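Local coordinates for UPF0255 protein frsA (Vibrio vulnificus, PDB 4I4C) that probably hydrolyses carboxylic esters as a serine esterase of the FrsA family, which belongs to the alpha/beta-hydrolase clan, at residues A[247-250]-A[251-255]; A[32-35]-A[36-40]; A[148-151]-A[152-156]. One frame throughout, in Å; residues are numbered along the deposited sequence.

Overall arrangement
From the N terminus the order is interaction 2 (32-40), interaction 3 (148-156), interaction 1 (247-255). Each is an unbroken, wholly or largely helical piece of chain whose i to i+4 bonds join adjacent turns, so none closes a loop, and they follow in series without nesting or crossing. They do not touch: nearest atoms are about 22 Å apart between interactions 2 and 3, about 13 Å between 3 and 1. Interaction 2 ties helix 31-44 to helices 314-323 and 331-337; interaction 3 joins helix 144-163 to helix 121-136; interaction 1 sets helix 246-254 against strands 167-175 and 178-186 of the mixed sheet. Interactions 1 and 2 flank the chain's centre on opposite sides, about 41 Å apart between centres.

Interaction 1. Residues A[247-250]-A[251-255]; sequences LHQA and VLNEL
Q249 and N253, one helical turn apart, run side by side and point the same way, with Q249 CG 3.9 Å from N253 ND2. The peptide N-H of N253 reaches Q249 O at 2.8 Å with an N-H...O angle of 162°, which satisfies both atoms. N253 ND2 also comes within 3.3 Å of Q249 O, but its angle is too poor for a second bond; the closeness follows from chi1 of -66°, which sets CG beside the residue's own backbone N. The carboxamides find their polar partners elsewhere: Q249 NE2 bonds to E285 OE2, and N253 OD1 to K288 NZ. H248 NE2 is likewise satisfied, by S199 OG. Two further main-chain bonds are sound: V251 N to L247 O at 2.9 Å and L252 N to H248 O at 2.7 Å. The fourth, E254 N to A250 O at 3.0 Å, is weak because its angle falls to 130°, and the same N-H has another weak acceptor in V251 O. V251 CG2, beside its own backbone N, lies 3.2 Å from L247 O, a carbon-to-oxygen contact. This is an amphipathic helix on a sheet, Q249 and N253 on its polar side: L247, A250 and V251 rest on I180 of strand 178-186; on strand 167-175, F175 meets L247 and A250, and I173 meets V251 and E254. Another face, H248 and L252, meets L281 of helix 273-284.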
ATOM      1  N   LEU A 247      -5.905  -7.145 -12.586  1.00 20.54           N
ATOM      2  CA  LEU A 247      -7.115  -6.964 -11.800  1.00 21.29           C
ATOM      3  C   LEU A 247      -7.686  -5.567 -12.005  1.00 24.51           C
ATOM      4  O   LEU A 247      -8.902  -5.378 -12.049  1.00 19.00           O
ATOM      5  CB  LEU A 247      -6.827  -7.229 -10.312  1.00 23.92           C
ATOM      6  CG  LEU A 247      -6.153  -8.546  -9.908  1.00 18.74           C
ATOM      7  CD1 LEU A 247      -6.037  -8.664  -8.370  1.00 17.19           C
ATOM      8  CD2 LEU A 247      -6.885  -9.748 -10.464  1.00 20.34           C
ATOM      9  N   HIS A 248      -6.803  -4.586 -12.152  1.00 26.63           N
ATOM     10  CA  HIS A 248      -7.240  -3.218 -12.422  1.00 25.65           C
ATOM     11  C   HIS A 248      -7.945  -3.061 -13.773  1.00 24.03           C
ATOM     12  O   HIS A 248      -8.881  -2.258 -13.915  1.00 21.12           O
ATOM     13  CB  HIS A 248      -6.056  -2.265 -12.313  1.00 28.11           C
ATOM     14  CG  HIS A 248      -5.446  -2.237 -10.947  1.00 23.26           C
ATOM     15  ND1 HIS A 248      -4.431  -3.087 -10.572  1.00 26.24           N
ATOM     16  CD2 HIS A 248      -5.735  -1.486  -9.860  1.00 26.94           C
ATOM     17  CE1 HIS A 248      -4.107  -2.847  -9.312  1.00 33.07           C
ATOM     18  NE2 HIS A 248      -4.879  -1.877  -8.859  1.00 28.99           N
ATOM     19  N   GLN A 249      -7.495  -3.832 -14.760  1.00 21.90           N
ATOM     20  CA  GLN A 249      -8.088  -3.788 -16.089  1.00 23.38           C
ATOM     21  C   GLN A 249      -9.510  -4.314 -16.010  1.00 23.11           C
ATOM     22  O   GLN A 249     -10.430  -3.763 -16.627  1.00 23.56           O
ATOM     23  CB  GLN A 249      -7.268  -4.629 -17.058  1.00 31.11           C
ATOM     24  CG  GLN A 249      -7.867  -4.719 -18.435  1.00 38.17           C
ATOM     25  CD  GLN A 249      -6.810  -4.718 -19.496  1.00 47.39           C
ATOM     26  OE1 GLN A 249      -5.829  -5.463 -19.411  1.00 50.46           O
ATOM     27  NE2 GLN A 249      -6.982  -3.861 -20.499  1.00 45.34           N
ATOM     28  N   ALA A 250      -9.679  -5.373 -15.228  1.00 21.04           N
ATOM     29  CA  ALA A 250     -10.987  -5.988 -15.030  1.00 22.41           C
ATOM     30  C   ALA A 250     -11.888  -5.056 -14.241  1.00 21.21           C
ATOM     31  O   ALA A 250     -13.082  -4.964 -14.517  1.00 23.01           O
ATOM     32  CB  ALA A 250     -10.860  -7.348 -14.323  1.00 23.80           C
ATOM     33  N   VAL A 251     -11.325  -4.370 -13.252  1.00 20.15           N
ATOM     34  CA  VAL A 251     -12.101  -3.404 -12.484  1.00 25.21           C
ATOM     35  C   VAL A 251     -12.479  -2.227 -13.391  1.00 28.29           C
ATOM     36  O   VAL A 251     -13.594  -1.705 -13.314  1.00 27.56           O
ATOM     37  CB  VAL A 251     -11.344  -2.899 -11.232  1.00 18.79           C
ATOM     38  CG1 VAL A 251     -12.085  -1.742 -10.602  1.00 25.67           C
ATOM     39  CG2 VAL A 251     -11.172  -4.022 -10.199  1.00 18.59           C
ATOM     40  N   LEU A 252     -11.557  -1.821 -14.264  1.00 26.35           N
ATOM     41  CA  LEU A 252     -11.841  -0.760 -15.235  1.00 26.26           C
ATOM     42  C   LEU A 252     -12.976  -1.171 -16.175  1.00 26.34           C
ATOM     43  O   LEU A 252     -13.939  -0.422 -16.373  1.00 28.42           O
ATOM     44  CB  LEU A 252     -10.585  -0.391 -16.034  1.00 25.00           C
ATOM     45  CG  LEU A 252     -10.694   0.618 -17.186  1.00 29.21           C
ATOM     46  CD1 LEU A 252     -11.167   1.984 -16.712  1.00 27.43           C
ATOM     47  CD2 LEU A 252      -9.356   0.742 -17.911  1.00 27.19           C
ATOM     48  N   ASN A 253     -12.876  -2.375 -16.731  1.00 24.64           N
ATOM     49  CA  ASN A 253     -13.907  -2.873 -17.636  1.00 33.91           C
ATOM     50  C   ASN A 253     -15.255  -3.056 -16.959  1.00 33.77           C
ATOM     51  O   ASN A 253     -16.291  -3.065 -17.621  1.00 40.57           O
ATOM     52  CB  ASN A 253     -13.467  -4.183 -18.292  1.00 43.00           C
ATOM     53  CG  ASN A 253     -12.287  -3.997 -19.220  1.00 47.10           C
ATOM     54  OD1 ASN A 253     -12.027  -2.890 -19.701  1.00 45.79           O
ATOM     55  ND2 ASN A 253     -11.561  -5.081 -19.475  1.00 49.63           N
ATOM     56  N   GLU A 254     -15.240  -3.204 -15.636  1.00 27.11           N
ATOM     57  CA  GLU A 254     -16.473  -3.348 -14.873  1.00 31.31           C
ATOM     58  C   GLU A 254     -17.206  -2.008 -14.641  1.00 37.89           C
ATOM     59  O   GLU A 254     -18.424  -1.989 -14.416  1.00 33.37           O
ATOM     60  CB  GLU A 254     -16.190  -4.045 -13.536  1.00 30.04           C
ATOM     61  CG  GLU A 254     -17.438  -4.338 -12.716  1.00 40.58           C
ATOM     62  CD  GLU A 254     -18.315  -5.393 -13.357  1.00 48.22           C
ATOM     63  OE1 GLU A 254     -17.788  -6.181 -14.170  1.00 50.17           O
ATOM     64  OE2 GLU A 254     -19.526  -5.437 -13.046  1.00 54.68           O
ATOM     65  N   LEU A 255     -16.479  -0.893 -14.701  1.00 23.22           N
ATOM     66  CA  LEU A 255     -17.088   0.415 -14.423  1.00 34.63           C
ATOM     67  C   LEU A 255     -18.250   0.774 -15.364  1.00 35.54           C
ATOM     68  O   LEU A 255     -19.091   1.615 -15.027  1.00 39.96           O
ATOM     69  CB  LEU A 255     -16.035   1.529 -14.424  1.00 28.45           C
ATOM     70  CG  LEU A 255     -14.957   1.452 -13.334  1.00 30.51           C
ATOM     71  CD1 LEU A 255     -14.018   2.647 -13.424  1.00 28.41           C
ATOM     72  CD2 LEU A 255     -15.569   1.350 -11.940  1.00 25.54           C
TER

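Interaction 2. Residues A[32-35]-A[36-40]; sequences TSQS and LLDEI
Q34 and D38 join successive turns of helix 31-44 through a side-chain bond, and the glutamine can be followed outward atom by atom. Its CB leads away from 36-40, but CG then stands anti to the backbone N, and a bend at chi2 of 54° swings the rest of the chain back. CG comes 4.0 Å from D38 OD2, an ordinary van der Waals approach. CD lies 4.1 Å from D38 OD1. Taken whole, the two side chains cross at about a right angle. At the tip the two branches of the amide separate. OE1 meets carbon, 4.0 Å from L37 CD1. NE2 touches carbon too, at 3.8 Å from L37 CB, but its main partner is D38 OD1, to which it donates a hydrogen bond of 2.9 Å with an N-H...O angle of 140°. The acceptor lies in the plane of the Q34 amide, but the bond is bent and reaches the carboxylate from above, 45° out of its plane.

D38 is also held through its backbone, its N-H bonding to Q34 O at 3.0 Å. Its OD2 stands 3.1 Å from that same carbonyl oxygen; both are acceptors, so this approach probably costs some energy, which the donated amide N-H may offset. L37 N bonds to S33 O and E39 N to S35 O in the usual helical way, while L36 N to T32 O is weak.

The helix follows strand 28-29, which pairs with strand 328-329. S33 OG bonds to I331 N, L36 and L37 pack on helix 331-337, and L37 also meets K314 and L317 of helix 314-323.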
ATOM      1  N   THR A  32      22.597 -20.725   3.010  1.00 27.60           N
ATOM      2  CA  THR A  32      23.473 -19.748   2.355  1.00 23.58           C
ATOM      3  C   THR A  32      22.810 -18.364   2.320  1.00 28.02           C
ATOM      4  O   THR A  32      23.471 -17.339   2.390  1.00 21.76           O
ATOM      5  CB  THR A  32      23.883 -20.178   0.937  1.00 31.11           C
ATOM      6  OG1 THR A  32      22.709 -20.486   0.171  1.00 34.40           O
ATOM      7  CG2 THR A  32      24.796 -21.400   1.003  1.00 26.32           C
ATOM      8  N   SER A  33      21.488 -18.342   2.237  1.00 23.41           N
ATOM      9  CA  SER A  33      20.780 -17.079   2.264  1.00 23.03           C
ATOM     10  C   SER A  33      20.675 -16.513   3.683  1.00 26.98           C
ATOM     11  O   SER A  33      20.659 -15.292   3.854  1.00 22.77           O
ATOM     12  CB  SER A  33      19.407 -17.214   1.599  1.00 23.09           C
ATOM     13  OG  SER A  33      19.512 -16.977   0.207  1.00 23.32           O
ATOM     14  N   GLN A  34      20.625 -17.382   4.701  1.00 19.55           N
ATOM     15  CA  GLN A  34      20.649 -16.901   6.077  1.00 18.96           C
ATOM     16  C   GLN A  34      21.950 -16.185   6.373  1.00 23.10           C
ATOM     17  O   GLN A  34      21.971 -15.181   7.098  1.00 24.04           O
ATOM     18  CB  GLN A  34      20.457 -18.030   7.093  1.00 19.50           C
ATOM     19  CG  GLN A  34      20.414 -17.525   8.545  1.00 27.29           C
ATOM     20  CD  GLN A  34      19.368 -16.421   8.762  1.00 33.22           C
ATOM     21  OE1 GLN A  34      18.172 -16.632   8.536  1.00 34.09           O
ATOM     22  NE2 GLN A  34      19.820 -15.236   9.200  1.00 24.49           N
ATOM     23  N   SER A  35      23.039 -16.709   5.819  1.00 25.35           N
ATOM     24  CA  SER A  35      24.350 -16.087   5.995  1.00 24.82           C
ATOM     25  C   SER A  35      24.387 -14.687   5.385  1.00 24.48           C
ATOM     26  O   SER A  35      24.971 -13.766   5.963  1.00 23.57           O
ATOM     27  CB  SER A  35      25.460 -16.963   5.420  1.00 24.07           C
ATOM     28  OG  SER A  35      26.664 -16.221   5.310  1.00 41.18           O
ATOM     29  N   LEU A  36      23.761 -14.524   4.223  1.00 19.64           N
ATOM     30  CA  LEU A  36      23.623 -13.196   3.608  1.00 21.34           C
ATOM     31  C   LEU A  36      22.782 -12.206   4.448  1.00 23.36           C
ATOM     32  O   LEU A  36      23.137 -11.027   4.577  1.00 17.44           O
ATOM     33  CB  LEU A  36      23.080 -13.314   2.180  1.00 32.36           C
ATOM     34  CG  LEU A  36      22.842 -12.005   1.430  1.00 35.50           C
ATOM     35  CD1 LEU A  36      24.048 -11.089   1.546  1.00 32.10           C
ATOM     36  CD2 LEU A  36      22.526 -12.295  -0.024  1.00 44.34           C
ATOM     37  N   LEU A  37      21.679 -12.691   5.016  1.00 19.73           N
ATOM     38  CA  LEU A  37      20.858 -11.905   5.932  1.00 23.40           C
ATOM     39  C   LEU A  37      21.657 -11.404   7.139  1.00 20.56           C
ATOM     40  O   LEU A  37      21.502 -10.257   7.568  1.00 15.71           O
ATOM     41  CB  LEU A  37      19.652 -12.724   6.403  1.00 16.00           C
ATOM     42  CG  LEU A  37      18.598 -12.967   5.315  1.00 19.13           C
ATOM     43  CD1 LEU A  37      17.409 -13.718   5.874  1.00 18.29           C
ATOM     44  CD2 LEU A  37      18.145 -11.632   4.691  1.00 16.76           C
ATOM     45  N   ASP A  38      22.512 -12.265   7.684  1.00 17.98           N
ATOM     46  CA  ASP A  38      23.359 -11.869   8.804  1.00 24.99           C
ATOM     47  C   ASP A  38      24.317 -10.746   8.388  1.00 26.55           C
ATOM     48  O   ASP A  38      24.477  -9.770   9.117  1.00 23.77           O
ATOM     49  CB  ASP A  38      24.111 -13.074   9.382  1.00 28.63           C
ATOM     50  CG  ASP A  38      23.176 -14.159   9.877  1.00 38.95           C
ATOM     51  OD1 ASP A  38      22.062 -13.831  10.350  1.00 43.30           O
ATOM     52  OD2 ASP A  38      23.557 -15.347   9.785  1.00 43.47           O
ATOM     53  N   GLU A  39      24.936 -10.882   7.214  1.00 22.14           N
ATOM     54  CA  GLU A  39      25.749  -9.800   6.633  1.00 24.22           C
ATOM     55  C   GLU A  39      24.998  -8.457   6.579  1.00 27.97           C
ATOM     56  O   GLU A  39      25.495  -7.428   7.046  1.00 26.61           O
ATOM     57  CB  GLU A  39      26.185 -10.157   5.208  1.00 29.09           C
ATOM     58  CG  GLU A  39      27.450 -10.975   5.092  1.00 28.02           C
ATOM     59  CD  GLU A  39      28.662 -10.270   5.667  1.00 35.10           C
ATOM     60  OE1 GLU A  39      29.118  -9.256   5.090  1.00 33.85           O
ATOM     61  OE2 GLU A  39      29.160 -10.743   6.706  1.00 29.48           O
ATOM     62  N   ILE A  40      23.801  -8.487   5.995  1.00 18.51           N
ATOM     63  CA  ILE A  40      22.949  -7.312   5.864  1.00 20.64           C
ATOM     64  C   ILE A  40      22.658  -6.671   7.225  1.00 21.93           C
ATOM     65  O   ILE A  40      22.862  -5.460   7.406  1.00 17.77           O
ATOM     66  CB  ILE A  40      21.617  -7.693   5.160  1.00 19.81           C
ATOM     67  CG1 ILE A  40      21.882  -8.123   3.710  1.00 22.74           C
ATOM     68  CG2 ILE A  40      20.603  -6.541   5.236  1.00 16.96           C
ATOM     69  CD1 ILE A  40      20.703  -8.869   3.071  1.00 22.17           C
TER

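Interaction 3. Residues A[148-151]-A[152-156]; sequences QAQV and LANSA
Q150 and N154 stand side by side on adjacent turns and share a water. That bridge is the first kind of interaction. The water donates to Q150 OE1 at 2.9 Å. It accepts from N154 ND2 at 3.0 Å. The two amide planes it spans lie 74° apart. N154 ND2 is also 3.0 Å from Q150 O, yet the angle there is too poor for a bond, so the water is the partner supported by the geometry.

Backbone bonds form the second kind: N154 N to Q150 O at 3.1 Å, A153 N to A149 O at 2.8 Å and S155 N to V151 O at 2.9 Å. L152 N to Q148 O completes the set. S155 OG has two weak candidate acceptors, V151 O and L152 O, and its choice is unsettled; chi1 of 63° points it back at them.

Aliphatic carbons against backbone carbonyls make the third group: L152 CG sits 3.6 Å from Q148 O, and A153 CB 3.4 Å from A149 O.

The whole is one member of a helix pair, its polar side bridged by water. Helix 144-163 lies along helix 121-136, where A149 meets A135, L152 and A153 meet Y132, and A156 meets S129, a descending register that indicates antiparallel neighbours; S129 OG also bonds to A153 O. F14 touches Q148 and L152, while loop residues L205 and Y234 meet Q150 and N154.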
ATOM      1  N   GLN A 148      -5.268 -12.130  11.753  1.00 21.91           N
ATOM      2  CA  GLN A 148      -6.282 -11.621  12.662  1.00 17.91           C
ATOM      3  C   GLN A 148      -6.401 -10.090  12.677  1.00 17.24           C
ATOM      4  O   GLN A 148      -7.503  -9.551  12.689  1.00 17.79           O
ATOM      5  CB  GLN A 148      -6.014 -12.154  14.081  1.00 26.45           C
ATOM      6  CG  GLN A 148      -6.969 -13.240  14.489  1.00 41.00           C
ATOM      7  CD  GLN A 148      -8.402 -12.751  14.459  1.00 53.97           C
ATOM      8  OE1 GLN A 148      -8.772 -11.838  15.200  1.00 60.10           O
ATOM      9  NE2 GLN A 148      -9.214 -13.335  13.581  1.00 57.83           N
ATOM     10  N   ALA A 149      -5.265  -9.398  12.698  1.00 17.80           N
ATOM     11  CA  ALA A 149      -5.236  -7.936  12.604  1.00 22.66           C
ATOM     12  C   ALA A 149      -5.932  -7.425  11.333  1.00 22.22           C
ATOM     13  O   ALA A 149      -6.659  -6.435  11.364  1.00 19.80           O
ATOM     14  CB  ALA A 149      -3.805  -7.446  12.621  1.00 15.72           C
ATOM     15  N   GLN A 150      -5.676  -8.109  10.225  1.00 17.43           N
ATOM     16  CA  GLN A 150      -6.245  -7.770   8.921  1.00 22.46           C
ATOM     17  C   GLN A 150      -7.764  -8.010   8.904  1.00 22.55           C
ATOM     18  O   GLN A 150      -8.512  -7.335   8.196  1.00 20.98           O
ATOM     19  CB  GLN A 150      -5.550  -8.601   7.841  1.00 27.61           C
ATOM     20  CG  GLN A 150      -5.777  -8.123   6.418  1.00 33.36           C
ATOM     21  CD  GLN A 150      -4.997  -8.934   5.386  1.00 29.67           C
ATOM     22  OE1 GLN A 150      -5.518  -9.258   4.323  1.00 31.29           O
ATOM     23  NE2 GLN A 150      -3.745  -9.254   5.694  1.00 23.13           N
ATOM     24  N   VAL A 151      -8.222  -8.969   9.705  1.00 21.99           N
ATOM     25  CA  VAL A 151      -9.657  -9.208   9.831  1.00 26.50           C
ATOM     26  C   VAL A 151     -10.295  -8.020  10.548  1.00 22.33           C
ATOM     27  O   VAL A 151     -11.343  -7.526  10.146  1.00 20.57           O
ATOM     28  CB  VAL A 151      -9.963 -10.532  10.591  1.00 36.70           C
ATOM     29  CG1 VAL A 151     -11.415 -10.572  11.056  1.00 31.43           C
ATOM     30  CG2 VAL A 151      -9.632 -11.742   9.719  1.00 36.39           C
ATOM     31  N   LEU A 152      -9.635  -7.548  11.597  1.00 20.24           N
ATOM     32  CA  LEU A 152     -10.151  -6.444  12.402  1.00 27.04           C
ATOM     33  C   LEU A 152     -10.100  -5.149  11.620  1.00 22.62           C
ATOM     34  O   LEU A 152     -10.996  -4.300  11.733  1.00 19.27           O
ATOM     35  CB  LEU A 152      -9.340  -6.301  13.701  1.00 23.71           C
ATOM     36  CG  LEU A 152      -9.584  -7.408  14.733  1.00 28.01           C
ATOM     37  CD1 LEU A 152      -8.649  -7.240  15.922  1.00 18.89           C
ATOM     38  CD2 LEU A 152     -11.033  -7.413  15.185  1.00 20.42           C
ATOM     39  N   ALA A 153      -9.030  -4.998  10.843  1.00 19.08           N
ATOM     40  CA  ALA A 153      -8.873  -3.842   9.990  1.00 21.53           C
ATOM     41  C   ALA A 153     -10.078  -3.768   9.074  1.00 24.81           C
ATOM     42  O   ALA A 153     -10.717  -2.728   8.976  1.00 16.74           O
ATOM     43  CB  ALA A 153      -7.583  -3.945   9.174  1.00 17.10           C
ATOM     44  N   ASN A 154     -10.390  -4.885   8.416  1.00 22.34           N
ATOM     45  CA  ASN A 154     -11.521  -4.937   7.483  1.00 21.97           C
ATOM     46  C   ASN A 154     -12.884  -4.739   8.154  1.00 27.96           C
ATOM     47  O   ASN A 154     -13.717  -3.992   7.653  1.00 22.45           O
ATOM     48  CB  ASN A 154     -11.502  -6.235   6.663  1.00 17.68           C
ATOM     49  CG  ASN A 154     -10.460  -6.212   5.546  1.00 26.84           C
ATOM     50  OD1 ASN A 154     -10.346  -5.231   4.813  1.00 31.08           O
ATOM     51  ND2 ASN A 154      -9.703  -7.303   5.408  1.00 23.92           N
ATOM     52  N   SER A 155     -13.129  -5.392   9.288  1.00 26.41           N
ATOM     53  CA  SER A 155     -14.421  -5.192   9.945  1.00 20.54           C
ATOM     54  C   SER A 155     -14.558  -3.741  10.459  1.00 23.92           C
ATOM     55  O   SER A 155     -15.620  -3.144  10.379  1.00 22.22           O
ATOM     56  CB  SER A 155     -14.685  -6.239  11.049  1.00 25.79           C
ATOM     57  OG  SER A 155     -13.749  -6.151  12.103  1.00 37.92           O
ATOM     58  N   ALA A 156     -13.469  -3.149  10.926  1.00 20.63           N
ATOM     59  CA  ALA A 156     -13.546  -1.781  11.393  1.00 19.59           C
ATOM     60  C   ALA A 156     -13.821  -0.789  10.256  1.00 22.46           C
ATOM     61  O   ALA A 156     -14.536   0.199  10.447  1.00 27.25           O
ATOM     62  CB  ALA A 156     -12.287  -1.399  12.191  1.00 18.81           C
TER
HETATM   63  O   HOH W   1      -7.892  -8.103   3.171  1.00 28.43           O